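Probable aminotransferase (Pseudomonas aeruginosa, PDB 5YKR) is a probable aminotransferase of the class-III family, a pyridoxal-phosphate-dependent enzyme of the fold-type I kind that assembles as a dimer. Local coordinates at residues 130-135 against 306-311; 279-284 against 301-306; 141-146 against 257-262; 149-154 against 170-175. All coordinates share one frame; numbering follows the deposited sequence.

Contact 1 of 4, residues 130-135 against 306-311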
# COMPACT_ATOMS: atom_id res chain seq x y z
N LEU A 130 15.82 -17.13 3.90
CA LEU A 130 15.36 -16.74 5.20
C LEU A 130 14.07 -17.51 5.49
O LEU A 130 13.24 -17.69 4.58
CB LEU A 130 15.13 -15.24 5.29
CG LEU A 130 16.33 -14.32 5.17
CD1 LEU A 130 15.92 -12.86 5.24
CD2 LEU A 130 17.33 -14.60 6.24
N PRO A 131 13.85 -17.88 6.76
CA PRO A 131 12.76 -18.79 7.03
C PRO A 131 11.35 -18.21 7.16
O PRO A 131 10.40 -18.92 6.84
CB PRO A 131 13.14 -19.44 8.37
CG PRO A 131 14.09 -18.47 8.99
CD PRO A 131 14.83 -17.86 7.88
N TYR A 132 11.18 -16.94 7.57
CA TYR A 132 9.85 -16.44 7.93
C TYR A 132 9.49 -15.20 7.13
O TYR A 132 10.31 -14.30 7.00
CB TYR A 132 9.80 -16.07 9.42
CG TYR A 132 9.96 -17.28 10.31
CD1 TYR A 132 8.92 -18.18 10.52
CD2 TYR A 132 11.15 -17.50 10.94
CE1 TYR A 132 9.11 -19.33 11.28
CE2 TYR A 132 11.36 -18.61 11.71
CZ TYR A 132 10.35 -19.53 11.91
OH TYR A 132 10.51 -20.62 12.70
N TRP A 133 8.24 -15.15 6.66
CA TRP A 133 7.81 -14.12 5.71
C TRP A 133 6.47 -13.51 6.12
O TRP A 133 5.71 -14.06 6.94
CB TRP A 133 7.67 -14.76 4.30
CG TRP A 133 8.99 -15.25 3.84
CD1 TRP A 133 9.61 -16.41 4.21
CD2 TRP A 133 9.97 -14.49 3.10
NE1 TRP A 133 10.90 -16.44 3.72
CE2 TRP A 133 11.15 -15.26 3.07
CE3 TRP A 133 9.95 -13.26 2.43
CZ2 TRP A 133 12.31 -14.83 2.40
CZ3 TRP A 133 11.11 -12.83 1.79
CH2 TRP A 133 12.28 -13.61 1.79
N GLN A 134 6.21 -12.34 5.55
CA GLN A 134 4.91 -11.66 5.60
C GLN A 134 4.72 -10.94 4.27
O GLN A 134 5.67 -10.72 3.52
CB GLN A 134 4.87 -10.63 6.75
CG GLN A 134 4.84 -11.21 8.15
CD GLN A 134 3.54 -11.87 8.54
OE1 GLN A 134 2.67 -11.20 9.11
NE2 GLN A 134 3.40 -13.23 8.30
N VAL A 135 3.48 -10.58 3.96
CA VAL A 135 3.12 -9.85 2.73
C VAL A 135 2.52 -8.52 3.07
O VAL A 135 1.74 -8.40 4.04
CB VAL A 135 2.10 -10.66 1.90
CG1 VAL A 135 1.66 -9.96 0.63
CG2 VAL A 135 2.64 -12.02 1.59
N ARG A 306 13.14 -12.75 18.40
CA ARG A 306 13.13 -11.46 19.10
C ARG A 306 11.81 -10.73 18.89
O ARG A 306 11.25 -10.18 19.83
CB ARG A 306 14.28 -10.62 18.66
CG ARG A 306 15.52 -11.33 19.26
CD ARG A 306 16.78 -10.71 18.96
NE ARG A 306 17.00 -9.53 19.72
CZ ARG A 306 18.16 -8.90 19.69
NH1 ARG A 306 19.11 -9.36 18.91
NH2 ARG A 306 18.34 -7.82 20.41
N ILE A 307 11.26 -10.83 17.69
CA ILE A 307 9.95 -10.22 17.40
C ILE A 307 8.83 -10.91 18.19
O ILE A 307 7.99 -10.23 18.82
CB ILE A 307 9.65 -10.26 15.89
CG1 ILE A 307 10.61 -9.36 15.15
CG2 ILE A 307 8.18 -9.93 15.59
CD1 ILE A 307 10.64 -9.55 13.64
N TRP A 308 8.82 -12.24 18.20
CA TRP A 308 7.76 -12.93 18.94
C TRP A 308 7.76 -12.61 20.44
O TRP A 308 6.69 -12.55 21.07
CB TRP A 308 7.88 -14.42 18.73
CG TRP A 308 7.64 -14.86 17.30
CD1 TRP A 308 6.73 -14.37 16.41
CD2 TRP A 308 8.26 -15.98 16.67
NE1 TRP A 308 6.82 -15.08 15.23
CE2 TRP A 308 7.74 -16.08 15.38
CE3 TRP A 308 9.25 -16.88 17.07
CZ2 TRP A 308 8.16 -17.07 14.49
CZ3 TRP A 308 9.65 -17.85 16.17
CH2 TRP A 308 9.11 -17.94 14.91
N ALA A 309 8.93 -12.32 21.00
CA ALA A 309 9.01 -11.99 22.41
C ALA A 309 8.52 -10.59 22.72
O ALA A 309 8.29 -10.30 23.90
CB ALA A 309 10.41 -12.21 22.89
N VAL A 310 8.39 -9.71 21.74
CA VAL A 310 7.75 -8.41 21.93
C VAL A 310 6.38 -8.30 21.29
O VAL A 310 5.67 -7.31 21.51
CB VAL A 310 8.67 -7.23 21.46
CG1 VAL A 310 9.90 -7.14 22.36
CG2 VAL A 310 9.07 -7.33 19.98
N LEU A 311 5.98 -9.27 20.47
CA LEU A 311 4.66 -9.33 19.81
C LEU A 311 4.30 -10.81 19.75
O LEU A 311 4.53 -11.52 18.76
CB LEU A 311 4.69 -8.68 18.45
CG LEU A 311 3.34 -8.64 17.75
CD1 LEU A 311 2.25 -8.01 18.60
CD2 LEU A 311 3.51 -7.91 16.43
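Tyr132 and Trp308 meet as a T-shaped (edge-to-face) aromatic pair at the border of the large PLP-domain sheet, where strand 132-136 is an outermost strand of that sheet within this chain and helix 301-310 runs alongside. The indole supplies the edge and the phenol the face. The ring planes stand at 79° to each other, and the Tyr132 ring centroid lies 5.1 Å from that of the six-membered ring of Trp308. Contact is made by the far corner of the indole: Trp308 CH2 comes down over one face of the tyrosine, off-centre toward the rim, and is 3.6 Å from Tyr132 CZ. Both side chains start out with CG anti to their own carbonyl carbon (chi1 -66° for Tyr132, -65° for Trp308), each leaving its backbone toward the other segment.

Trp308 is anchored at its other end, since NE1 donates to the backbone O of Leu42 in the second subunit, and its ring also packs edge-to-face against Tyr43 there. The aromatic pair thus sits at the dimer interface, and the fixed indole NH limits how the ring can turn. At the hydroxyl end of the phenol, Tyr132 OH lies 3.7 Å from Trp308 CH2.

Contact 2 of 4, residues 279-284 against 301-306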
# COMPACT_ATOMS: atom_id res chain seq x y z
N PRO A 279 21.47 -11.28 4.97
CA PRO A 279 20.54 -10.26 5.52
C PRO A 279 19.88 -10.76 6.80
O PRO A 279 19.60 -11.94 6.92
CB PRO A 279 19.48 -10.09 4.43
CG PRO A 279 19.68 -11.24 3.55
CD PRO A 279 21.01 -11.86 3.70
N ASP A 280 19.58 -9.85 7.69
CA ASP A 280 18.61 -10.14 8.78
C ASP A 280 17.16 -10.08 8.32
O ASP A 280 16.34 -10.83 8.79
CB ASP A 280 18.85 -9.24 9.99
CG ASP A 280 20.24 -9.40 10.54
OD1 ASP A 280 20.70 -10.57 10.72
OD2 ASP A 280 20.89 -8.34 10.80
N PHE A 281 16.89 -9.10 7.47
CA PHE A 281 15.60 -8.89 6.83
C PHE A 281 15.84 -8.67 5.34
O PHE A 281 16.84 -8.07 4.95
CB PHE A 281 14.87 -7.66 7.39
CG PHE A 281 14.48 -7.77 8.82
CD1 PHE A 281 15.37 -7.42 9.80
CD2 PHE A 281 13.21 -8.16 9.18
CE1 PHE A 281 15.01 -7.49 11.13
CE2 PHE A 281 12.83 -8.23 10.54
CZ PHE A 281 13.75 -7.90 11.50
N PHE A 282 14.88 -9.12 4.54
CA PHE A 282 14.94 -9.03 3.07
C PHE A 282 13.60 -8.48 2.62
O PHE A 282 12.55 -8.99 3.02
CB PHE A 282 15.14 -10.46 2.53
CG PHE A 282 15.23 -10.57 1.05
CD1 PHE A 282 14.07 -10.65 0.25
CD2 PHE A 282 16.49 -10.64 0.43
CE1 PHE A 282 14.19 -10.76 -1.11
CE2 PHE A 282 16.57 -10.77 -0.93
CZ PHE A 282 15.44 -10.83 -1.71
N VAL A 283 13.62 -7.43 1.81
CA VAL A 283 12.40 -6.80 1.29
C VAL A 283 12.38 -6.82 -0.24
O VAL A 283 13.40 -6.52 -0.89
CB VAL A 283 12.35 -5.32 1.78
CG1 VAL A 283 11.24 -4.51 1.08
CG2 VAL A 283 12.21 -5.29 3.30
N LEU A 284 11.22 -7.16 -0.79
CA LEU A 284 11.06 -7.20 -2.25
C LEU A 284 9.66 -6.84 -2.69
O LEU A 284 8.72 -7.57 -2.36
CB LEU A 284 11.41 -8.61 -2.76
CG LEU A 284 11.10 -8.91 -4.23
CD1 LEU A 284 11.79 -7.93 -5.20
CD2 LEU A 284 11.54 -10.35 -4.52
N GLN A 301 15.50 -16.61 11.54
CA GLN A 301 14.93 -17.16 12.75
C GLN A 301 15.33 -16.35 13.99
O GLN A 301 14.52 -16.17 14.89
CB GLN A 301 15.32 -18.63 12.94
CG GLN A 301 14.75 -19.24 14.23
CD GLN A 301 14.85 -20.71 14.35
OE1 GLN A 301 14.55 -21.44 13.45
NE2 GLN A 301 15.12 -21.14 15.55
N ALA A 302 16.58 -15.88 14.07
CA ALA A 302 17.01 -15.10 15.21
C ALA A 302 16.19 -13.83 15.37
O ALA A 302 15.77 -13.47 16.49
CB ALA A 302 18.51 -14.78 15.10
N GLN A 303 15.88 -13.18 14.25
CA GLN A 303 15.04 -11.98 14.33
C GLN A 303 13.60 -12.35 14.73
O GLN A 303 12.96 -11.65 15.52
CB GLN A 303 15.06 -11.18 13.02
CG GLN A 303 16.39 -10.61 12.60
CD GLN A 303 17.05 -9.76 13.65
OE1 GLN A 303 16.42 -8.86 14.22
NE2 GLN A 303 18.34 -10.01 13.88
N ALA A 304 13.08 -13.42 14.12
CA ALA A 304 11.72 -13.87 14.43
C ALA A 304 11.56 -14.12 15.93
O ALA A 304 10.57 -13.68 16.53
CB ALA A 304 11.37 -15.12 13.61
N GLU A 305 12.54 -14.77 16.58
CA GLU A 305 12.41 -15.04 17.99
C GLU A 305 12.39 -13.76 18.82
O GLU A 305 11.68 -13.67 19.84
CB GLU A 305 13.47 -16.03 18.49
CG GLU A 305 13.24 -17.42 17.92
CD GLU A 305 14.21 -18.44 18.36
OE1 GLU A 305 15.04 -18.10 19.24
OE2 GLU A 305 14.09 -19.61 17.92
N ARG A 306 13.14 -12.75 18.40
CA ARG A 306 13.13 -11.46 19.10
C ARG A 306 11.81 -10.73 18.89
O ARG A 306 11.25 -10.18 19.83
CB ARG A 306 14.28 -10.62 18.66
CG ARG A 306 15.52 -11.33 19.26
CD ARG A 306 16.78 -10.71 18.96
NE ARG A 306 17.00 -9.53 19.72
CZ ARG A 306 18.16 -8.90 19.69
NH1 ARG A 306 19.11 -9.36 18.91
NH2 ARG A 306 18.34 -7.82 20.41
O HOH W 1 19.64 -12.47 12.23
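Gln303 is the one residue of 301-306 that reaches 279-284, and it meets two neighbouring residues, Asp280 and Phe281, in different ways.

The van der Waals part falls to its aliphatic stem. Gln303 CG lies 3.8 Å from Asp280 CB, while Gln303 CB comes equally near the far end of the phenyl ring, 3.8 Å from Phe281 CZ. The glutamine chain bends at chi2 (-54°), which folds the amide back past the ring instead of letting it run on beyond. Gln303 OE1 then lies 3.7 Å from Phe281 CE1, with the amide plane turned 56° from the ring plane.

This is the place where the large mixed sheet of the PLP-binding domain gives way to its flanking helices: strand 281-284 runs antiparallel to strand 295-299, and helix 301-310 follows directly, folding back so that Gln303 faces the loop residue Asp280 and the start of strand 281-284. The backbone N of Gln303 donates to Ser300 OG, and Phe281 also packs on Val146 and Cys150 of helix 139-154.

The polar part is carried by water. One molecule donates to Asp280 OD1 at 2.6 Å and accepts from Gln303 NE2 at 3.2 Å, bridging a carboxylate and an amide whose planes are 41° apart. Direct pairing is ruled out by distance, Asp280 OD1 and Gln303 NE2 being 4.0 Å apart. The other carboxylate oxygen, Asp280 OD2, is taken by the backbone N of Leu256 and by a salt bridge to Arg246.

Contact 3 of 4, residues 141-146 against 257-262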
# COMPACT_ATOMS: atom_id res chain seq x y z
N ASP A 141 5.61 -0.23 2.45
CA ASP A 141 5.02 -0.72 3.68
C ASP A 141 5.88 -1.82 4.31
O ASP A 141 6.00 -1.89 5.52
CB ASP A 141 3.61 -1.22 3.45
CG ASP A 141 2.61 -0.12 3.31
OD1 ASP A 141 2.95 1.08 3.45
OD2 ASP A 141 1.41 -0.49 3.13
N ALA A 142 6.47 -2.69 3.48
CA ALA A 142 7.39 -3.67 4.01
C ALA A 142 8.52 -2.99 4.79
O ALA A 142 8.83 -3.35 5.93
CB ALA A 142 7.93 -4.58 2.92
N ASN A 143 9.10 -1.95 4.19
CA ASN A 143 10.16 -1.20 4.90
C ASN A 143 9.64 -0.54 6.18
O ASN A 143 10.28 -0.65 7.22
CB ASN A 143 10.81 -0.20 3.95
CG ASN A 143 11.72 -0.85 2.93
OD1 ASN A 143 12.37 -1.85 3.21
ND2 ASN A 143 11.80 -0.26 1.74
N ARG A 144 8.48 0.14 6.12
CA ARG A 144 7.95 0.80 7.31
C ARG A 144 7.74 -0.18 8.44
O ARG A 144 8.02 0.10 9.62
CB ARG A 144 6.53 1.46 7.00
CG ARG A 144 6.60 2.59 6.03
CD ARG A 144 5.34 3.39 6.03
NE ARG A 144 4.08 2.73 5.71
CZ ARG A 144 3.00 2.74 6.46
NH1 ARG A 144 3.00 3.14 7.70
NH2 ARG A 144 1.90 2.29 5.93
N PHE A 145 7.15 -1.33 8.08
CA PHE A 145 6.73 -2.30 9.10
C PHE A 145 7.93 -3.02 9.71
O PHE A 145 7.98 -3.21 10.90
CB PHE A 145 5.74 -3.29 8.52
CG PHE A 145 4.45 -2.68 7.99
CD1 PHE A 145 4.06 -1.40 8.32
CD2 PHE A 145 3.60 -3.43 7.19
CE1 PHE A 145 2.90 -0.86 7.82
CE2 PHE A 145 2.43 -2.90 6.72
CZ PHE A 145 2.05 -1.61 7.03
N VAL A 146 8.91 -3.35 8.87
CA VAL A 146 10.17 -3.92 9.38
C VAL A 146 10.83 -2.94 10.34
O VAL A 146 11.33 -3.34 11.41
CB VAL A 146 11.09 -4.37 8.26
CG1 VAL A 146 12.49 -4.64 8.78
CG2 VAL A 146 10.50 -5.58 7.55
N ILE A 257 18.84 -4.72 7.02
CA ILE A 257 17.69 -4.88 6.13
C ILE A 257 18.16 -4.60 4.71
O ILE A 257 18.61 -3.48 4.39
CB ILE A 257 16.56 -3.89 6.46
CG1 ILE A 257 16.20 -3.90 7.95
CG2 ILE A 257 15.35 -4.17 5.55
CD1 ILE A 257 15.40 -2.69 8.35
N ILE A 258 18.01 -5.63 3.84
CA ILE A 258 18.45 -5.54 2.45
C ILE A 258 17.19 -5.45 1.58
O ILE A 258 16.35 -6.35 1.56
CB ILE A 258 19.32 -6.74 2.06
CG1 ILE A 258 20.58 -6.80 2.95
CG2 ILE A 258 19.67 -6.68 0.60
CD1 ILE A 258 21.50 -5.65 2.82
N ASP A 259 17.06 -4.32 0.89
CA ASP A 259 15.93 -3.98 0.03
C ASP A 259 16.31 -4.26 -1.43
O ASP A 259 17.12 -3.55 -2.03
CB ASP A 259 15.55 -2.50 0.21
CG ASP A 259 14.35 -2.07 -0.59
OD1 ASP A 259 13.83 -2.84 -1.43
OD2 ASP A 259 13.93 -0.87 -0.36
N GLU A 260 15.69 -5.32 -1.98
CA GLU A 260 16.00 -5.85 -3.30
C GLU A 260 14.95 -5.52 -4.33
O GLU A 260 14.87 -6.12 -5.41
CB GLU A 260 16.21 -7.36 -3.24
CG GLU A 260 17.47 -7.69 -2.41
CD GLU A 260 18.54 -8.42 -3.23
OE1 GLU A 260 18.69 -8.17 -4.46
OE2 GLU A 260 19.30 -9.22 -2.62
N THR A 261 14.13 -4.51 -4.02
CA THR A 261 13.03 -4.15 -4.94
C THR A 261 13.49 -3.89 -6.39
O THR A 261 12.75 -4.16 -7.34
CB THR A 261 12.21 -3.01 -4.31
OG1 THR A 261 11.63 -3.47 -3.08
CG2 THR A 261 11.12 -2.52 -5.23
N HIS A 262 14.68 -3.29 -6.55
CA HIS A 262 15.35 -3.18 -7.85
C HIS A 262 16.42 -4.21 -8.08
O HIS A 262 16.56 -4.70 -9.22
CB HIS A 262 15.92 -1.80 -8.09
CG HIS A 262 14.91 -0.76 -8.42
ND1 HIS A 262 15.21 0.59 -8.36
CD2 HIS A 262 13.67 -0.85 -8.96
CE1 HIS A 262 14.16 1.29 -8.78
NE2 HIS A 262 13.21 0.45 -9.14
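In the cofactor pocket of the PLP domain, helix 139-154 runs alongside strand 255-259 in the opposite direction, and Asn143 ND2 donates to Asp259 OD2 over 3.1 Å. The bond is nearly straight, 163° at the hydrogen. Asp259 OD2 lies close to the plane of the Asn143 amide, yet the donor reaches it from well above the carboxylate plane, with the two planes 64° apart.

The position of Asp259 is consistent with the aspartate that fold-type I enzymes place near the pyridine nitrogen of PLP, here carried by the cofactor-modified lysine at position 286. Its OD2 is also bonded to His167 ND1. The other oxygen, Asp259 OD1, accepts from the backbone N of Thr261, closing an Asx turn, and from Thr261 OG1 at 2.8 Å on its syn lone pair. With both oxygens engaged, the carboxylate has little freedom to rotate. Asn143 ND2 also bonds to His167 O, whereas Asn143 OD1 is buried without a polar partner.

Further along the helix the contact becomes aliphatic, the segments 141-146 and 257-259 running nearly antiparallel at 174°. Val146 and Ile257 reach toward each other tip to tip, Val146 CG1 standing 3.5 Å from Ile257 CD1. The valine's first torsion sets that methyl anti to the backbone N, on the strand side of the helix.

Contact 4 of 4, residues 149-154 against 170-175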
# COMPACT_ATOMS: atom_id res chain seq x y z
N LEU A 149 9.09 -3.06 13.69
CA LEU A 149 9.40 -4.23 14.43
C LEU A 149 10.84 -4.18 14.98
O LEU A 149 11.10 -4.67 16.08
CB LEU A 149 9.20 -5.48 13.54
CG LEU A 149 7.74 -5.79 13.23
CD1 LEU A 149 7.61 -6.84 12.16
CD2 LEU A 149 6.94 -6.22 14.47
N CYS A 150 11.78 -3.60 14.22
CA CYS A 150 13.15 -3.44 14.72
C CYS A 150 13.21 -2.50 15.91
O CYS A 150 13.97 -2.74 16.85
CB CYS A 150 14.10 -2.98 13.61
SG CYS A 150 14.44 -4.22 12.36
N ARG A 151 12.44 -1.41 15.87
CA ARG A 151 12.35 -0.53 17.05
C ARG A 151 11.76 -1.28 18.26
O ARG A 151 12.25 -1.14 19.40
CB ARG A 151 11.55 0.73 16.75
CG ARG A 151 12.24 1.68 15.80
CD ARG A 151 11.51 3.03 15.76
NE ARG A 151 12.24 4.00 14.97
CZ ARG A 151 12.06 4.28 13.70
NH1 ARG A 151 11.12 3.73 13.01
NH2 ARG A 151 12.90 5.19 13.12
N MET A 152 10.73 -2.10 18.01
CA MET A 152 10.11 -2.88 19.09
C MET A 152 11.07 -3.88 19.70
O MET A 152 11.19 -3.93 20.94
CB MET A 152 8.87 -3.62 18.60
CG MET A 152 7.68 -2.71 18.28
SD MET A 152 6.40 -3.55 17.34
CE MET A 152 5.99 -4.91 18.40
N LEU A 153 11.80 -4.63 18.85
CA LEU A 153 12.66 -5.70 19.38
C LEU A 153 13.91 -5.17 20.02
O LEU A 153 14.44 -5.79 20.96
CB LEU A 153 12.93 -6.73 18.31
CG LEU A 153 13.93 -6.40 17.20
CD1 LEU A 153 15.35 -6.75 17.64
CD2 LEU A 153 13.62 -7.14 15.92
N SER A 154 14.38 -4.00 19.56
CA SER A 154 15.69 -3.50 20.02
C SER A 154 15.55 -2.49 21.15
O SER A 154 16.49 -2.30 21.91
CB SER A 154 16.43 -2.84 18.87
OG SER A 154 15.83 -1.59 18.48
N VAL A 170 8.89 6.26 2.90
CA VAL A 170 9.34 5.93 4.27
C VAL A 170 9.88 7.27 4.79
O VAL A 170 10.99 7.69 4.40
CB VAL A 170 10.42 4.84 4.30
CG1 VAL A 170 10.90 4.60 5.71
CG2 VAL A 170 9.92 3.55 3.66
N ASP A 171 9.12 7.98 5.61
CA ASP A 171 9.48 9.39 5.93
C ASP A 171 10.83 9.49 6.59
O ASP A 171 11.58 10.43 6.28
CB ASP A 171 8.41 9.98 6.84
CG ASP A 171 7.04 10.21 6.16
OD1 ASP A 171 6.89 10.08 4.94
OD2 ASP A 171 6.08 10.59 6.90
N GLU A 172 11.20 8.54 7.44
CA GLU A 172 12.50 8.58 8.14
C GLU A 172 13.69 8.52 7.19
O GLU A 172 14.79 8.92 7.57
CB GLU A 172 12.69 7.42 9.13
CG GLU A 172 11.65 7.20 10.14
CD GLU A 172 10.73 6.12 9.65
OE1 GLU A 172 10.04 6.42 8.65
OE2 GLU A 172 10.70 5.01 10.25
N SER A 173 13.48 8.02 5.97
CA SER A 173 14.56 7.93 5.01
C SER A 173 14.77 9.17 4.16
O SER A 173 15.73 9.24 3.40
CB SER A 173 14.32 6.75 4.02
OG SER A 173 13.24 7.00 3.10
N GLN A 174 13.85 10.14 4.27
CA GLN A 174 13.77 11.29 3.34
C GLN A 174 14.70 12.41 3.84
O GLN A 174 14.26 13.51 4.18
CB GLN A 174 12.35 11.79 3.19
CG GLN A 174 11.32 10.73 2.79
CD GLN A 174 11.32 10.32 1.34
OE1 GLN A 174 12.27 10.66 0.58
NE2 GLN A 174 10.25 9.62 0.91
N VAL A 175 16.00 12.12 3.78
CA VAL A 175 17.05 13.01 4.26
C VAL A 175 18.17 13.05 3.23
O VAL A 175 18.28 12.14 2.39
CB VAL A 175 17.62 12.60 5.63
CG1 VAL A 175 16.59 12.83 6.73
CG2 VAL A 175 18.11 11.18 5.61
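Arg151 crosses from helix 139-154 to meet Glu172 in the loop between strands 158-162 and 175-177. Starting at CB, which points toward the other segment, its chain takes CG anti to the carbonyl carbon and then runs extended from CG to NE. Arg151 CA and Glu172 CA are 12.7 Å apart, and the two side chains together bridge the distance between them. NE is the first polar atom, and it donates to the backbone O of Asp157, which fixes the base of the guanidinium. Arg151 CZ follows, 3.8 Å from Glu172 OE2.

At the tip, Arg151 NH1 donates to Glu172 OE2 at 3.1 Å in a salt bridge, with an angle of 163° at the hydrogen. The oxygen sits at the edge of the guanidinium, close to its plane, and is approached on its anti side. Arg151 NH2 lies farther off, 3.6 Å from Glu172 OE2 and 3.8 Å from Glu172 CG. Glu172, in the 3-10 segment 171-173 of this PLP-domain loop, comes from the opposite direction with its chain bent at chi2. The two flat groups are turned 31° apart.

NH1 also bonds to Asn192 OD1 of the second subunit, so this end of the arginine reaches the dimer interface. Because NH1 alone is bonded to OE2, the bridge is a single-nitrogen grip. Arg151 is buried, and the Glu172 carboxylate would probably balance its charge, while Asp157 O and Asn192 OD1 of the second subunit take other N-H groups.

In the fold
From the N terminus, strand 132-136 leads straight into helix 139-154, which supplies one side of both contact 3 and contact 4. Contact 4 closes first, joining the end of that helix to the loop at 170-175. It is nested inside contact 3, which closes when strand 255-259 arrives and brings the N-terminal half of the helix onto the sheet. Contact 2 then opens and closes over a short span, from strand 281-284 to helix 301-310, in series with contacts 3 and 4. Contact 1 spans all three, bringing the far end of helix 301-310 back to strand 132-136. Contacts 1, 2 and 3 tie these two helices to the large sheet, and contact 4 ties helix 139-154 to the loop.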